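Local atomic coordinates of putative metallopeptidase (PDB entry 3IEH), a protein that probably acts as a zinc-dependent hydrolase of the M14 metallocarboxypeptidase family and binds a zinc ion. Residues 67-72 against 265-270; 160-165 against 237-242. One frame throughout, in Å; residues are numbered along the deposited sequence.

Contact 1 (67-72 against 265-270); sequences PSLLIS and THFLAL
Phe267 reaches from helix 253-271 to strand 68-73, where its ring corner CE2 lies 4.1 Å from Leu69 CB and 4.1 Å from Ile71 CG1. This is helix-on-sheet packing in the alpha/beta fold of an M14 peptidase, with a central strand of the mixed sheet under the C-terminal helix. CG of Phe267 stands anti to the backbone N (chi1 169°), which carries the ring toward the strand between the two side chains. Ile71 and Phe267 run past each other in opposite senses. Leu268 makes the second touch: its CD2 is 3.9 Å from Leu69 CD1, and the two leucines meet at a slant. Ile71 CD1 is looser, 4.4 Å from Leu268 CD2. No hydrogen bond joins the segments; the side chains that meet are apolar, and all the touching residues are buried. With an alanine at Phe267 the ring is lost, and a gap is likely to open beside Leu69 and Ile71, leaving the helix with less hold on the strand. The axes of strand 68-72 and helix 265-270 run nearly antiparallel, 165° apart, and approach to 10.1 Å. Neighbouring strands widen the apolar layer: Leu167 of strand 165-172 touches both Ile71 and Phe267, while Leu103 of strand 102-106 touches Leu268. The backbone also meets the ring, with Leu70 O 4.0 Å from Phe267 CE2.

Contact 2 (160-165 against 237-242); sequences AACRDG and SGARVG
Arg163 O is held by two N-H groups of Arg240. The main bond comes from Arg240 N at 3.0 Å, with the donor above the carbonyl plane. A weak second bond comes from Arg240 NH1 at 3.4 Å. The contact joins two connections that lead into neighbouring parallel strands of the alpha/beta sheet. Cys162 to Gly165 form a type I beta turn before strand 165-172, and Gly238 closes helix 230-237 with a Schellman motif, its phi positive as the motif has at this position. The same NH1 of Arg240 makes a salt bridge to Asp164 OD1 at 2.8 Å. The carboxylate and guanidinium planes are only 11° apart, and the two side chains lie side by side, pointing the same way. Arg240 CG stands anti to its carbonyl carbon (chi1 -75°), and the extended chain beyond it passes close to Arg163 O. The other oxygen, Asp164 OD2, bonds to Ser68 N, so each carboxylate oxygen has a partner and the group is probably fixed in its rotation. The end of the Arg163 side chain comes near residues 237-238; its NH1 is close to Gly238 O, but the geometry does not make a hydrogen bond. Deeper in, Cys162 SG packs 4.0 Å from Ala239 CB. Val241 CG2 sits 3.6 Å from Asp164 O, and Gly165 CA makes a C-H...O contact with Val241 O at 3.3 Å.

The centres of contacts 1 and 2 lie about 10 Å apart, on the same side of the chain's centre, and the contacts touch. Along the chain the order is 67-72, 160-165, 237-242, 265-270, so both segments of contact 2 fall between those of contact 1. Strands 68-73, 165-172 and 242-248 are parallel neighbours in the mixed sheet. Contact 1 packs helix 253-271 on this sheet, whereas contact 2 joins the connections at the starts of strands 165-172 and 242-248. Leu70 N probably bonds to Gly165 O at 3.2 Å, joining the two contacts through the sheet. Strand 165-172 continues to His170, a zinc ligand, while contact 2 lies away from that site.

Contact 1 (67-72 against 265-270)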
ATOM      1  N   PRO A  67      12.084  -4.826 -13.773  1.00 15.20           N
ATOM      2  CA  PRO A  67      11.393  -3.633 -13.287  1.00 15.42           C
ATOM      3  C   PRO A  67      11.538  -3.477 -11.764  1.00 14.99           C
ATOM      4  O   PRO A  67      11.615  -4.467 -11.057  1.00 14.60           O
ATOM      5  CB  PRO A  67       9.928  -3.880 -13.665  1.00 16.20           C
ATOM      6  CG  PRO A  67       9.802  -5.365 -13.861  1.00 19.82           C
ATOM      7  CD  PRO A  67      11.160  -5.880 -14.238  1.00 16.57           C
ATOM      8  N   SER A  68      11.587  -2.242 -11.282  1.00 13.40           N
ATOM      9  CA  SER A  68      11.692  -1.984  -9.858  1.00 15.00           C
ATOM     10  C   SER A  68      10.329  -1.492  -9.440  1.00 15.64           C
ATOM     11  O   SER A  68       9.835  -0.472  -9.954  1.00 20.02           O
ATOM     12  CB  SER A  68      12.792  -0.979  -9.574  1.00 15.05           C
ATOM     13  OG  SER A  68      14.028  -1.470 -10.108  1.00 16.66           O
ATOM     14  N   LEU A  69       9.710  -2.294  -8.581  1.00 14.55           N
ATOM     15  CA  LEU A  69       8.330  -2.160  -8.141  1.00 14.58           C
ATOM     16  C   LEU A  69       8.240  -2.097  -6.599  1.00 15.37           C
ATOM     17  O   LEU A  69       8.946  -2.820  -5.884  1.00 13.24           O
ATOM     18  CB  LEU A  69       7.518  -3.345  -8.664  1.00 13.32           C
ATOM     19  CG  LEU A  69       7.459  -3.494 -10.201  1.00 13.90           C
ATOM     20  CD1 LEU A  69       6.684  -4.758 -10.596  1.00  9.74           C
ATOM     21  CD2 LEU A  69       6.842  -2.258 -10.861  1.00 13.87           C
ATOM     22  N   LEU A  70       7.366  -1.216  -6.121  1.00 15.86           N
ATOM     23  CA  LEU A  70       7.163  -0.957  -4.706  1.00 16.95           C
ATOM     24  C   LEU A  70       5.723  -1.245  -4.316  1.00 16.40           C
ATOM     25  O   LEU A  70       4.801  -0.741  -4.961  1.00 14.69           O
ATOM     26  CB  LEU A  70       7.467   0.525  -4.392  1.00 17.98           C
ATOM     27  CG  LEU A  70       7.249   0.993  -2.940  1.00 18.24           C
ATOM     28  CD1 LEU A  70       8.175   0.277  -2.010  1.00  9.49           C
ATOM     29  CD2 LEU A  70       7.383   2.477  -2.777  1.00 15.06           C
ATOM     30  N   ILE A  71       5.527  -2.067  -3.283  1.00 15.52           N
ATOM     31  CA  ILE A  71       4.191  -2.266  -2.724  1.00 14.86           C
ATOM     32  C   ILE A  71       4.219  -1.743  -1.290  1.00 15.53           C
ATOM     33  O   ILE A  71       5.109  -2.094  -0.501  1.00 17.24           O
ATOM     34  CB  ILE A  71       3.738  -3.739  -2.712  1.00 14.65           C
ATOM     35  CG1 ILE A  71       3.854  -4.366  -4.108  1.00 15.15           C
ATOM     36  CG2 ILE A  71       2.284  -3.814  -2.148  1.00 11.77           C
ATOM     37  CD1 ILE A  71       3.381  -5.808  -4.175  1.00  5.21           C
ATOM     38  N   SER A  72       3.272  -0.888  -0.949  1.00 15.40           N
ATOM     39  CA  SER A  72       3.246  -0.309   0.394  1.00 16.45           C
ATOM     40  C   SER A  72       1.861  -0.565   0.944  1.00 14.46           C
ATOM     41  O   SER A  72       0.919  -0.630   0.189  1.00 12.90           O
ATOM     42  CB  SER A  72       3.528   1.179   0.346  1.00 19.41           C
ATOM     43  OG  SER A  72       2.528   1.848  -0.435  1.00 28.17           O
ATOM     44  N   THR A 265      -0.499  -9.639  -6.502  1.00 13.92           N
ATOM     45  CA  THR A 265      -0.089 -10.594  -7.486  1.00 14.57           C
ATOM     46  C   THR A 265      -0.307 -10.077  -8.896  1.00 13.88           C
ATOM     47  O   THR A 265       0.582 -10.158  -9.757  1.00 13.36           O
ATOM     48  CB  THR A 265      -0.839 -11.936  -7.290  1.00 16.35           C
ATOM     49  OG1 THR A 265      -0.334 -12.553  -6.110  1.00 21.98           O
ATOM     50  CG2 THR A 265      -0.565 -12.884  -8.452  1.00 15.46           C
ATOM     51  N   HIS A 266      -1.502  -9.560  -9.130  1.00 14.80           N
ATOM     52  CA  HIS A 266      -1.849  -8.996 -10.421  1.00 17.73           C
ATOM     53  C   HIS A 266      -0.992  -7.769 -10.764  1.00 18.29           C
ATOM     54  O   HIS A 266      -0.595  -7.597 -11.915  1.00 18.66           O
ATOM     55  CB  HIS A 266      -3.350  -8.672 -10.486  1.00 18.30           C
ATOM     56  CG  HIS A 266      -4.204  -9.872 -10.767  1.00 20.74           C
ATOM     57  ND1 HIS A 266      -4.432 -10.859  -9.831  1.00 21.30           N
ATOM     58  CD2 HIS A 266      -4.872 -10.250 -11.881  1.00 17.80           C
ATOM     59  CE1 HIS A 266      -5.206 -11.789 -10.354  1.00 16.80           C
ATOM     60  NE2 HIS A 266      -5.502 -11.435 -11.590  1.00 19.73           N
ATOM     61  N   PHE A 267      -0.731  -6.923  -9.768  1.00 17.66           N
ATOM     62  CA  PHE A 267       0.107  -5.753  -9.948  1.00 17.65           C
ATOM     63  C   PHE A 267       1.478  -6.177 -10.502  1.00 16.50           C
ATOM     64  O   PHE A 267       1.932  -5.621 -11.500  1.00 15.68           O
ATOM     65  CB  PHE A 267       0.267  -5.019  -8.620  1.00 18.07           C
ATOM     66  CG  PHE A 267       1.329  -3.945  -8.628  1.00 18.16           C
ATOM     67  CD1 PHE A 267       1.110  -2.732  -9.259  1.00 22.71           C
ATOM     68  CD2 PHE A 267       2.537  -4.139  -7.978  1.00 13.44           C
ATOM     69  CE1 PHE A 267       2.082  -1.711  -9.243  1.00 17.31           C
ATOM     70  CE2 PHE A 267       3.502  -3.131  -7.958  1.00 18.30           C
ATOM     71  CZ  PHE A 267       3.266  -1.914  -8.589  1.00 14.74           C
ATOM     72  N   LEU A 268       2.103  -7.155  -9.849  1.00 15.15           N
ATOM     73  CA  LEU A 268       3.386  -7.717 -10.292  1.00 18.89           C
ATOM     74  C   LEU A 268       3.354  -8.336 -11.704  1.00 18.78           C
ATOM     75  O   LEU A 268       4.269  -8.121 -12.485  1.00 14.65           O
ATOM     76  CB  LEU A 268       3.891  -8.764  -9.298  1.00 18.92           C
ATOM     77  CG  LEU A 268       4.236  -8.246  -7.898  1.00 24.87           C
ATOM     78  CD1 LEU A 268       4.779  -9.412  -7.111  1.00 35.45           C
ATOM     79  CD2 LEU A 268       5.228  -7.102  -7.899  1.00 25.43           C
ATOM     80  N   ALA A 269       2.295  -9.093 -12.014  1.00 20.16           N
ATOM     81  CA  ALA A 269       2.109  -9.685 -13.355  1.00 19.17           C
ATOM     82  C   ALA A 269       1.929  -8.575 -14.415  1.00 21.49           C
ATOM     83  O   ALA A 269       2.560  -8.589 -15.469  1.00 23.95           O
ATOM     84  CB  ALA A 269       0.911 -10.670 -13.367  1.00 14.36           C
ATOM     85  N   LEU A 270       1.088  -7.594 -14.130  1.00 20.92           N
ATOM     86  CA  LEU A 270       0.906  -6.473 -15.055  1.00 22.24           C
ATOM     87  C   LEU A 270       2.212  -5.688 -15.296  1.00 23.30           C
ATOM     88  O   LEU A 270       2.465  -5.254 -16.414  1.00 21.13           O
ATOM     89  CB  LEU A 270      -0.178  -5.518 -14.541  1.00 21.47           C
ATOM     90  CG  LEU A 270      -1.601  -6.053 -14.616  1.00 20.12           C
ATOM     91  CD1 LEU A 270      -2.477  -5.383 -13.572  1.00  7.45           C
ATOM     92  CD2 LEU A 270      -2.177  -5.893 -16.060  1.00 10.20           C
TER

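Contact 2 (160-165 against 237-242)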
ATOM      1  N   ALA A 160      13.733   5.392  -6.915  1.00 15.61           N
ATOM      2  CA  ALA A 160      14.452   4.254  -7.519  1.00 13.97           C
ATOM      3  C   ALA A 160      13.711   2.918  -7.304  1.00 13.87           C
ATOM      4  O   ALA A 160      13.642   2.120  -8.211  1.00 15.26           O
ATOM      5  CB  ALA A 160      15.890   4.143  -6.969  1.00  8.11           C
ATOM      6  N   ALA A 161      13.137   2.699  -6.121  1.00 12.93           N
ATOM      7  CA  ALA A 161      12.419   1.437  -5.805  1.00 13.46           C
ATOM      8  C   ALA A 161      11.103   1.249  -6.572  1.00 16.03           C
ATOM      9  O   ALA A 161      10.575   0.129  -6.651  1.00 16.67           O
ATOM     10  CB  ALA A 161      12.133   1.363  -4.286  1.00 11.85           C
ATOM     11  N   CYS A 162      10.566   2.327  -7.137  1.00 15.50           N
ATOM     12  CA  CYS A 162       9.258   2.251  -7.773  1.00 18.64           C
ATOM     13  C   CYS A 162       9.144   2.887  -9.155  1.00 17.73           C
ATOM     14  O   CYS A 162       8.036   3.160  -9.619  1.00 14.31           O
ATOM     15  CB  CYS A 162       8.221   2.871  -6.831  1.00 22.08           C
ATOM     16  SG  CYS A 162       8.264   4.660  -6.699  1.00 20.84           S
ATOM     17  N   ARG A 163      10.274   3.058  -9.841  1.00 20.29           N
ATOM     18  CA  ARG A 163      10.261   3.706 -11.154  1.00 19.96           C
ATOM     19  C   ARG A 163       9.303   3.065 -12.142  1.00 19.63           C
ATOM     20  O   ARG A 163       8.698   3.769 -12.970  1.00 17.04           O
ATOM     21  CB  ARG A 163      11.661   3.816 -11.770  1.00 20.95           C
ATOM     22  CG  ARG A 163      12.391   5.076 -11.321  1.00 26.45           C
ATOM     23  CD  ARG A 163      13.393   5.630 -12.318  1.00 38.65           C
ATOM     24  NE  ARG A 163      13.569   7.062 -12.032  1.00 49.89           N
ATOM     25  CZ  ARG A 163      12.809   8.049 -12.525  1.00 55.47           C
ATOM     26  NH1 ARG A 163      11.809   7.805 -13.383  1.00 53.84           N
ATOM     27  NH2 ARG A 163      13.062   9.307 -12.163  1.00 58.73           N
ATOM     28  N   ASP A 164       9.159   1.747 -12.034  1.00 19.20           N
ATOM     29  CA  ASP A 164       8.333   0.976 -12.966  1.00 19.66           C
ATOM     30  C   ASP A 164       6.950   0.647 -12.393  1.00 18.75           C
ATOM     31  O   ASP A 164       6.145   0.032 -13.068  1.00 20.84           O
ATOM     32  CB  ASP A 164       9.077  -0.306 -13.332  1.00 19.79           C
ATOM     33  CG  ASP A 164      10.476  -0.027 -13.842  1.00 19.90           C
ATOM     34  OD1 ASP A 164      10.545   0.625 -14.886  1.00 18.50           O
ATOM     35  OD2 ASP A 164      11.498  -0.442 -13.218  1.00 18.25           O
ATOM     36  N   GLY A 165       6.657   1.062 -11.164  1.00 16.94           N
ATOM     37  CA  GLY A 165       5.343   0.814 -10.626  1.00 16.32           C
ATOM     38  C   GLY A 165       5.272   1.000  -9.138  1.00 17.11           C
ATOM     39  O   GLY A 165       6.195   0.628  -8.425  1.00 20.02           O
ATOM     40  N   SER A 237       6.900  12.214  -9.091  1.00 20.35           N
ATOM     41  CA  SER A 237       8.378  12.099  -8.992  1.00 20.07           C
ATOM     42  C   SER A 237       9.012  11.161 -10.037  1.00 20.85           C
ATOM     43  O   SER A 237      10.229  11.181 -10.229  1.00 22.86           O
ATOM     44  CB  SER A 237       8.816  11.668  -7.597  1.00 16.83           C
ATOM     45  OG  SER A 237       8.371  12.612  -6.651  1.00 15.15           O
ATOM     46  N   GLY A 238       8.206  10.349 -10.704  1.00 19.57           N
ATOM     47  CA  GLY A 238       8.731   9.505 -11.761  1.00 21.07           C
ATOM     48  C   GLY A 238       8.215   8.085 -11.838  1.00 21.51           C
ATOM     49  O   GLY A 238       8.630   7.369 -12.743  1.00 23.28           O
ATOM     50  N   ALA A 239       7.345   7.667 -10.901  1.00 21.44           N
ATOM     51  CA  ALA A 239       6.740   6.314 -10.929  1.00 20.58           C
ATOM     52  C   ALA A 239       5.841   6.239 -12.160  1.00 21.07           C
ATOM     53  O   ALA A 239       4.896   7.045 -12.312  1.00 21.62           O
ATOM     54  CB  ALA A 239       5.954   6.013  -9.647  1.00 19.07           C
ATOM     55  N   ARG A 240       6.169   5.296 -13.049  1.00 19.11           N
ATOM     56  CA  ARG A 240       5.553   5.227 -14.387  1.00 17.98           C
ATOM     57  C   ARG A 240       4.071   4.910 -14.365  1.00 17.84           C
ATOM     58  O   ARG A 240       3.318   5.435 -15.177  1.00 19.98           O
ATOM     59  CB  ARG A 240       6.303   4.251 -15.285  1.00 14.88           C
ATOM     60  CG  ARG A 240       7.620   4.819 -15.759  1.00 12.56           C
ATOM     61  CD  ARG A 240       8.373   3.829 -16.620  1.00 15.55           C
ATOM     62  NE  ARG A 240       9.660   4.373 -17.078  1.00 18.05           N
ATOM     63  CZ  ARG A 240      10.846   4.129 -16.514  1.00 19.72           C
ATOM     64  NH1 ARG A 240      10.963   3.324 -15.454  1.00 19.61           N
ATOM     65  NH2 ARG A 240      11.933   4.710 -17.009  1.00 15.74           N
ATOM     66  N   VAL A 241       3.686   4.036 -13.442  1.00 17.19           N
ATOM     67  CA  VAL A 241       2.302   3.713 -13.173  1.00 14.92           C
ATOM     68  C   VAL A 241       2.159   3.574 -11.656  1.00 16.21           C
ATOM     69  O   VAL A 241       3.113   3.207 -10.934  1.00 17.55           O
ATOM     70  CB  VAL A 241       1.865   2.396 -13.845  1.00 16.95           C
ATOM     71  CG1 VAL A 241       1.920   2.525 -15.329  1.00 12.88           C
ATOM     72  CG2 VAL A 241       2.742   1.181 -13.360  1.00 13.67           C
ATOM     73  N   GLY A 242       0.966   3.869 -11.175  1.00 16.74           N
ATOM     74  CA  GLY A 242       0.634   3.738  -9.759  1.00 17.41           C
ATOM     75  C   GLY A 242      -0.799   3.290  -9.620  1.00 17.48           C
ATOM     76  O   GLY A 242      -1.618   3.562 -10.494  1.00 18.36           O
TER